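Long-range contacts in TATA-box-binding protein (Methanococcus jannaschii, PDB 2Z8U), which probably binds the TATA box of archaeal promoters as a general factor that helps start transcription by RNA polymerase: residues B[32-37]-B[90-96]; B[106-112]-B[160-166]. All coordinates share one frame; numbering follows the deposited sequence.

How the interactions relate
Interactions 1 and 2 lie in different copies of the repeat that builds the saddle of TATA-box-binding proteins: 32-37 with 90-96 in and just past the first, 106-112 with 160-166 in the second. Their centres are about 32 Å apart and their nearest atoms about 19 Å. The chain completes interaction 1 before interaction 2 opens, strand 105-114 being the next element after helix 77-94. Interaction 1, its centre about 26 Å from the centre of the chain, packs two helices on the side of the sheet away from the face that grips DNA in relatives. Interaction 2 pairs strands of that antiparallel sheet, its centre about 6 Å from the chain's centre.

Interaction 1. Residues B[32-37]-B[90-96]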
loop_
_atom_site.group_PDB
_atom_site.type_symbol
_atom_site.label_atom_id
_atom_site.label_comp_id
_atom_site.label_asym_id
_atom_site.label_seq_id
_atom_site.Cartn_x
_atom_site.Cartn_y
_atom_site.Cartn_z
ATOM N N GLU B 32 36.685 -10.850 26.035
ATOM C CA GLU B 32 37.123 -11.862 26.989
ATOM C C GLU B 32 36.339 -13.169 26.856
ATOM O O GLU B 32 36.902 -14.236 27.031
ATOM C CB GLU B 32 37.041 -11.333 28.421
ATOM C CG GLU B 32 38.179 -10.360 28.748
ATOM C CD GLU B 32 38.294 -10.059 30.229
ATOM O OE1 GLU B 32 37.434 -10.522 31.006
ATOM O OE2 GLU B 32 39.249 -9.348 30.607
ATOM N N VAL B 33 35.046 -13.090 26.537
ATOM C CA VAL B 33 34.244 -14.309 26.247
ATOM C C VAL B 33 34.874 -15.047 25.059
ATOM O O VAL B 33 35.089 -16.268 25.099
ATOM C CB VAL B 33 32.747 -13.954 25.988
ATOM C CG1 VAL B 33 31.935 -15.177 25.594
ATOM C CG2 VAL B 33 32.125 -13.308 27.223
ATOM N N ALA B 34 35.233 -14.308 24.014
ATOM C CA ALA B 34 35.877 -14.935 22.858
ATOM C C ALA B 34 37.238 -15.557 23.185
ATOM O O ALA B 34 37.647 -16.540 22.552
ATOM C CB ALA B 34 35.991 -13.938 21.710
ATOM N N MET B 35 37.936 -15.005 24.179
ATOM C CA MET B 35 39.200 -15.596 24.631
ATOM C C MET B 35 39.039 -16.971 25.275
ATOM O O MET B 35 39.980 -17.751 25.314
ATOM C CB MET B 35 39.906 -14.687 25.626
ATOM C CG MET B 35 40.450 -13.432 25.009
ATOM S SD MET B 35 41.208 -12.443 26.294
ATOM C CE MET B 35 41.858 -11.105 25.365
ATOM N N ILE B 36 37.865 -17.273 25.790
ATOM C CA ILE B 36 37.752 -18.544 26.500
ATOM C C ILE B 36 36.812 -19.554 25.873
ATOM O O ILE B 36 37.045 -20.758 25.998
ATOM C CB ILE B 36 37.452 -18.361 27.999
ATOM C CG1 ILE B 36 36.167 -17.576 28.184
ATOM C CG2 ILE B 36 38.686 -17.746 28.730
ATOM C CD1 ILE B 36 35.720 -17.402 29.609
ATOM N N LEU B 37 35.760 -19.101 25.208
ATOM C CA LEU B 37 34.897 -20.050 24.507
ATOM C C LEU B 37 35.566 -20.576 23.249
ATOM O O LEU B 37 35.981 -19.803 22.390
ATOM C CB LEU B 37 33.546 -19.444 24.153
ATOM C CG LEU B 37 32.683 -18.949 25.306
ATOM C CD1 LEU B 37 31.320 -18.544 24.759
ATOM C CD2 LEU B 37 32.548 -20.007 26.398
ATOM N N GLU B 90 31.898 -21.667 32.481
ATOM C CA GLU B 90 33.191 -21.255 31.913
ATOM C C GLU B 90 33.457 -19.785 32.126
ATOM O O GLU B 90 34.546 -19.396 32.547
ATOM C CB GLU B 90 33.261 -21.535 30.419
ATOM C CG GLU B 90 33.301 -22.990 30.050
ATOM C CD GLU B 90 33.361 -23.109 28.552
ATOM O OE1 GLU B 90 34.409 -22.756 27.974
ATOM O OE2 GLU B 90 32.364 -23.519 27.953
ATOM N N LEU B 91 32.457 -18.955 31.832
ATOM C CA LEU B 91 32.603 -17.502 32.028
ATOM C C LEU B 91 32.805 -17.155 33.502
ATOM O O LEU B 91 33.688 -16.350 33.835
ATOM C CB LEU B 91 31.414 -16.722 31.419
ATOM C CG LEU B 91 31.006 -17.051 29.967
ATOM C CD1 LEU B 91 29.895 -16.064 29.540
ATOM C CD2 LEU B 91 32.145 -17.076 28.958
ATOM N N LYS B 92 32.032 -17.783 34.393
ATOM C CA LYS B 92 32.237 -17.597 35.832
ATOM C C LYS B 92 33.660 -18.002 36.246
ATOM O O LYS B 92 34.325 -17.275 36.976
ATOM C CB LYS B 92 31.199 -18.368 36.675
ATOM C CG LYS B 92 31.559 -18.435 38.162
ATOM C CD LYS B 92 30.479 -19.115 39.011
ATOM C CE LYS B 92 30.895 -19.146 40.495
ATOM N NZ LYS B 92 30.188 -20.227 41.245
ATOM N N ASP B 93 34.107 -19.167 35.775
ATOM C CA ASP B 93 35.447 -19.671 36.076
ATOM C C ASP B 93 36.508 -18.691 35.576
ATOM O O ASP B 93 37.531 -18.475 36.239
ATOM C CB ASP B 93 35.647 -21.054 35.447
ATOM C CG ASP B 93 34.972 -22.156 36.230
ATOM O OD1 ASP B 93 34.468 -21.873 37.344
ATOM O OD2 ASP B 93 34.915 -23.301 35.718
ATOM N N ALA B 94 36.247 -18.096 34.410
ATOM C CA ALA B 94 37.126 -17.090 33.821
ATOM C C ALA B 94 37.156 -15.759 34.570
ATOM O O ALA B 94 38.018 -14.935 34.308
ATOM C CB ALA B 94 36.786 -16.854 32.357
ATOM N N GLY B 95 36.256 -15.578 35.529
ATOM C CA GLY B 95 36.205 -14.340 36.293
ATOM C C GLY B 95 35.270 -13.321 35.654
ATOM O O GLY B 95 35.297 -12.143 36.007
ATOM N N ILE B 96 34.454 -13.770 34.704
ATOM C CA ILE B 96 33.480 -12.889 34.057
ATOM C C ILE B 96 32.199 -12.909 34.855
ATOM O O ILE B 96 31.673 -13.977 35.197
ATOM C CB ILE B 96 33.222 -13.262 32.564
ATOM C CG1 ILE B 96 34.465 -12.943 31.728
ATOM C CG2 ILE B 96 32.045 -12.458 32.021
ATOM C CD1 ILE B 96 34.747 -13.888 30.555
HETATM O O HOH W 1 36.027 -23.667 25.703
#
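Val33 CG1 and Leu37 CD2 each lie 3.9 Å from Leu91 CD2, the apolar meeting point of helix 30-36 and the C-terminal end of helix 77-94. With Val33 CG1 anti to the backbone N (chi1 176°), that methyl is directed at Leu91 CD2. The Leu37 side chain crosses that of Leu91 at about a right angle. Ile36 CD1 is modelled 3.6 Å from Leu91 CD2, but its placement is doubtful because it clashes with Ala94 CB. Beyond the helix end, Ile96 CD1 lies 4.0 Å from Glu32 CB, the two side chains sliding past each other in opposite directions.

The polar link runs through water: one molecule donates to both Ile36 O (3.1 Å) and Glu90 OE1 (2.9 Å), linking the Ile36 carbonyl to the Glu90 carboxylate. The same carboxylate lies against Leu37 CD2.

Within the second segment, Gly95 has positive phi (91°), and Gly95 N and Ile96 N bond back to Lys92 O and Leu91 O. This Schellman motif ends helix 77-94 and turns Ile96 toward helix 30-36. The short segments cross at 108°, so the two helices lie roughly perpendicular on the convex side of the saddle's sheet, as is usual in TBP repeats.

Interaction 2. Residues B[106-112]-B[160-166]; sequences IQNMVAT and VVITGLK
Lys166 bends at chi2 (-83°), then runs extended to bring NZ back over Gln107, while Met109 holds CG beside its own backbone N (chi1 -43°), which sets CG 3.5 Å from Leu165 O, with Met109 CB 3.8 Å from Leu165 CB. NZ donates to Gln107 O at 2.9 Å, tilted 18° from the carbonyl plane; a water donates to the same oxygen and, weakly, to Gly164 O. Asn108 OD1 reaches the turn after strand 159-163, taking weak bonds from Gly164 N (2.8 Å) and from Met109 N.

Farther along, Ala111 and Ile162 form an antiparallel hydrogen-bonded pair. Ala111 N donates to Ile162 O at 2.9 Å, nearly straight and in the carbonyl plane, and Ile162 N returns a bond of 2.7 Å to Ala111 O. Thr112 and Val161 make the adjoining non-hydrogen-bonded pair. On the face of Ala111, its CB touches Leu165 CD1 at 3.6 Å; on the other, Val110 CG1 meets Val161 CG1 at 3.9 Å. The face of Val110, Thr112, Val161 and Thr163 is probably the saddle's concave side, which lies on the DNA minor groove in relatives.

Strand 105-114 lies between strands 159-163 and 14-23, and Gln107 and Asn108 form a classic beta bulge opposite Val19. Ile162 and Leu165 pack against helix 168-183, whereas Val110, Thr112 and Val161 meet Glu132 and Gln137 of the second subunit.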
loop_
_atom_site.group_PDB
_atom_site.type_symbol
_atom_site.label_atom_id
_atom_site.label_comp_id
_atom_site.label_asym_id
_atom_site.label_seq_id
_atom_site.Cartn_x
_atom_site.Cartn_y
_atom_site.Cartn_z
ATOM N N ILE B 106 11.129 -19.905 26.396
ATOM C CA ILE B 106 10.931 -20.416 25.045
ATOM C C ILE B 106 10.494 -19.278 24.128
ATOM O O ILE B 106 9.536 -18.588 24.424
ATOM C CB ILE B 106 9.913 -21.616 24.995
ATOM C CG1 ILE B 106 10.551 -22.871 25.611
ATOM C CG2 ILE B 106 9.494 -21.919 23.559
ATOM C CD1 ILE B 106 9.507 -23.963 26.002
ATOM N N GLN B 107 11.222 -19.084 23.031
ATOM C CA GLN B 107 10.853 -18.097 22.030
ATOM C C GLN B 107 10.170 -18.715 20.823
ATOM O O GLN B 107 9.336 -18.079 20.194
ATOM C CB GLN B 107 12.066 -17.328 21.539
ATOM C CG GLN B 107 12.688 -16.435 22.584
ATOM C CD GLN B 107 11.792 -15.267 22.962
ATOM O OE1 GLN B 107 10.863 -14.910 22.225
ATOM N NE2 GLN B 107 12.057 -14.675 24.124
ATOM N N ASN B 108 10.596 -19.910 20.455
ATOM C CA ASN B 108 10.035 -20.618 19.296
ATOM C C ASN B 108 10.193 -22.127 19.491
ATOM O O ASN B 108 11.016 -22.575 20.282
ATOM C CB ASN B 108 10.762 -20.187 18.003
ATOM C CG ASN B 108 9.842 -20.126 16.782
ATOM O OD1 ASN B 108 8.930 -20.936 16.631
ATOM N ND2 ASN B 108 10.107 -19.158 15.884
ATOM N N MET B 109 9.396 -22.909 18.765
ATOM C CA MET B 109 9.544 -24.372 18.735
ATOM C C MET B 109 9.104 -24.883 17.385
ATOM O O MET B 109 8.225 -24.296 16.754
ATOM C CB MET B 109 8.664 -25.069 19.777
ATOM C CG MET B 109 8.614 -24.450 21.151
ATOM S SD MET B 109 7.388 -25.161 22.277
ATOM C CE MET B 109 8.324 -26.523 22.937
ATOM N N VAL B 110 9.710 -25.981 16.949
ATOM C CA VAL B 110 9.238 -26.719 15.784
ATOM C C VAL B 110 8.616 -27.989 16.367
ATOM O O VAL B 110 9.262 -28.688 17.154
ATOM C CB VAL B 110 10.392 -27.101 14.817
ATOM C CG1 VAL B 110 9.931 -28.104 13.759
ATOM C CG2 VAL B 110 10.982 -25.861 14.123
ATOM N N ALA B 111 7.349 -28.236 16.021
ATOM C CA ALA B 111 6.662 -29.465 16.387
ATOM C C ALA B 111 6.276 -30.154 15.084
ATOM O O ALA B 111 5.979 -29.492 14.066
ATOM C CB ALA B 111 5.431 -29.168 17.187
ATOM N N THR B 112 6.280 -31.485 15.124
ATOM C CA THR B 112 5.829 -32.284 13.993
ATOM C C THR B 112 4.750 -33.274 14.439
ATOM O O THR B 112 4.662 -33.670 15.628
ATOM C CB THR B 112 6.994 -33.054 13.315
ATOM O OG1 THR B 112 7.598 -33.960 14.259
ATOM C CG2 THR B 112 8.074 -32.075 12.778
ATOM N N VAL B 160 3.066 -32.933 9.169
ATOM C CA VAL B 160 2.656 -31.561 9.489
ATOM C C VAL B 160 3.783 -30.988 10.337
ATOM O O VAL B 160 4.288 -31.667 11.248
ATOM C CB VAL B 160 1.362 -31.565 10.344
ATOM C CG1 VAL B 160 1.039 -30.182 10.863
ATOM C CG2 VAL B 160 0.195 -32.108 9.542
ATOM N N VAL B 161 4.178 -29.757 10.047
ATOM C CA VAL B 161 5.198 -29.089 10.852
ATOM C C VAL B 161 4.529 -27.832 11.366
ATOM O O VAL B 161 3.955 -27.062 10.586
ATOM C CB VAL B 161 6.440 -28.711 10.005
ATOM C CG1 VAL B 161 7.439 -27.830 10.805
ATOM C CG2 VAL B 161 7.113 -29.956 9.434
ATOM N N ILE B 162 4.608 -27.605 12.674
ATOM C CA ILE B 162 4.057 -26.388 13.255
ATOM C C ILE B 162 5.207 -25.531 13.795
ATOM O O ILE B 162 6.049 -26.045 14.538
ATOM C CB ILE B 162 3.050 -26.722 14.373
ATOM C CG1 ILE B 162 1.976 -27.703 13.855
ATOM C CG2 ILE B 162 2.401 -25.456 14.906
ATOM C CD1 ILE B 162 1.167 -28.363 14.953
ATOM N N THR B 163 5.262 -24.252 13.398
ATOM C CA THR B 163 6.330 -23.344 13.857
ATOM C C THR B 163 5.744 -22.099 14.506
ATOM O O THR B 163 4.548 -21.831 14.383
ATOM C CB THR B 163 7.316 -22.962 12.716
ATOM O OG1 THR B 163 6.665 -22.119 11.755
ATOM C CG2 THR B 163 7.815 -24.202 11.969
ATOM N N GLY B 164 6.570 -21.330 15.210
ATOM C CA GLY B 164 6.085 -20.123 15.865
ATOM C C GLY B 164 5.509 -20.378 17.243
ATOM O O GLY B 164 4.984 -19.467 17.891
ATOM N N LEU B 165 5.642 -21.615 17.705
ATOM C CA LEU B 165 5.112 -22.057 18.998
ATOM C C LEU B 165 5.826 -21.509 20.222
ATOM O O LEU B 165 7.045 -21.441 20.243
ATOM C CB LEU B 165 5.201 -23.570 19.078
ATOM C CG LEU B 165 4.190 -24.311 18.223
ATOM C CD1 LEU B 165 4.686 -25.719 17.959
ATOM C CD2 LEU B 165 2.859 -24.303 18.933
ATOM N N LYS B 166 5.051 -21.174 21.254
ATOM C CA LYS B 166 5.591 -20.731 22.544
ATOM C C LYS B 166 5.492 -21.809 23.617
ATOM O O LYS B 166 6.078 -21.673 24.700
ATOM C CB LYS B 166 4.878 -19.463 23.012
ATOM C CG LYS B 166 4.883 -18.355 21.967
ATOM C CD LYS B 166 6.194 -17.590 22.015
ATOM C CE LYS B 166 6.295 -16.584 20.870
ATOM N NZ LYS B 166 7.585 -15.862 20.931
HETATM O O HOH W 2 7.629 -17.882 17.989
#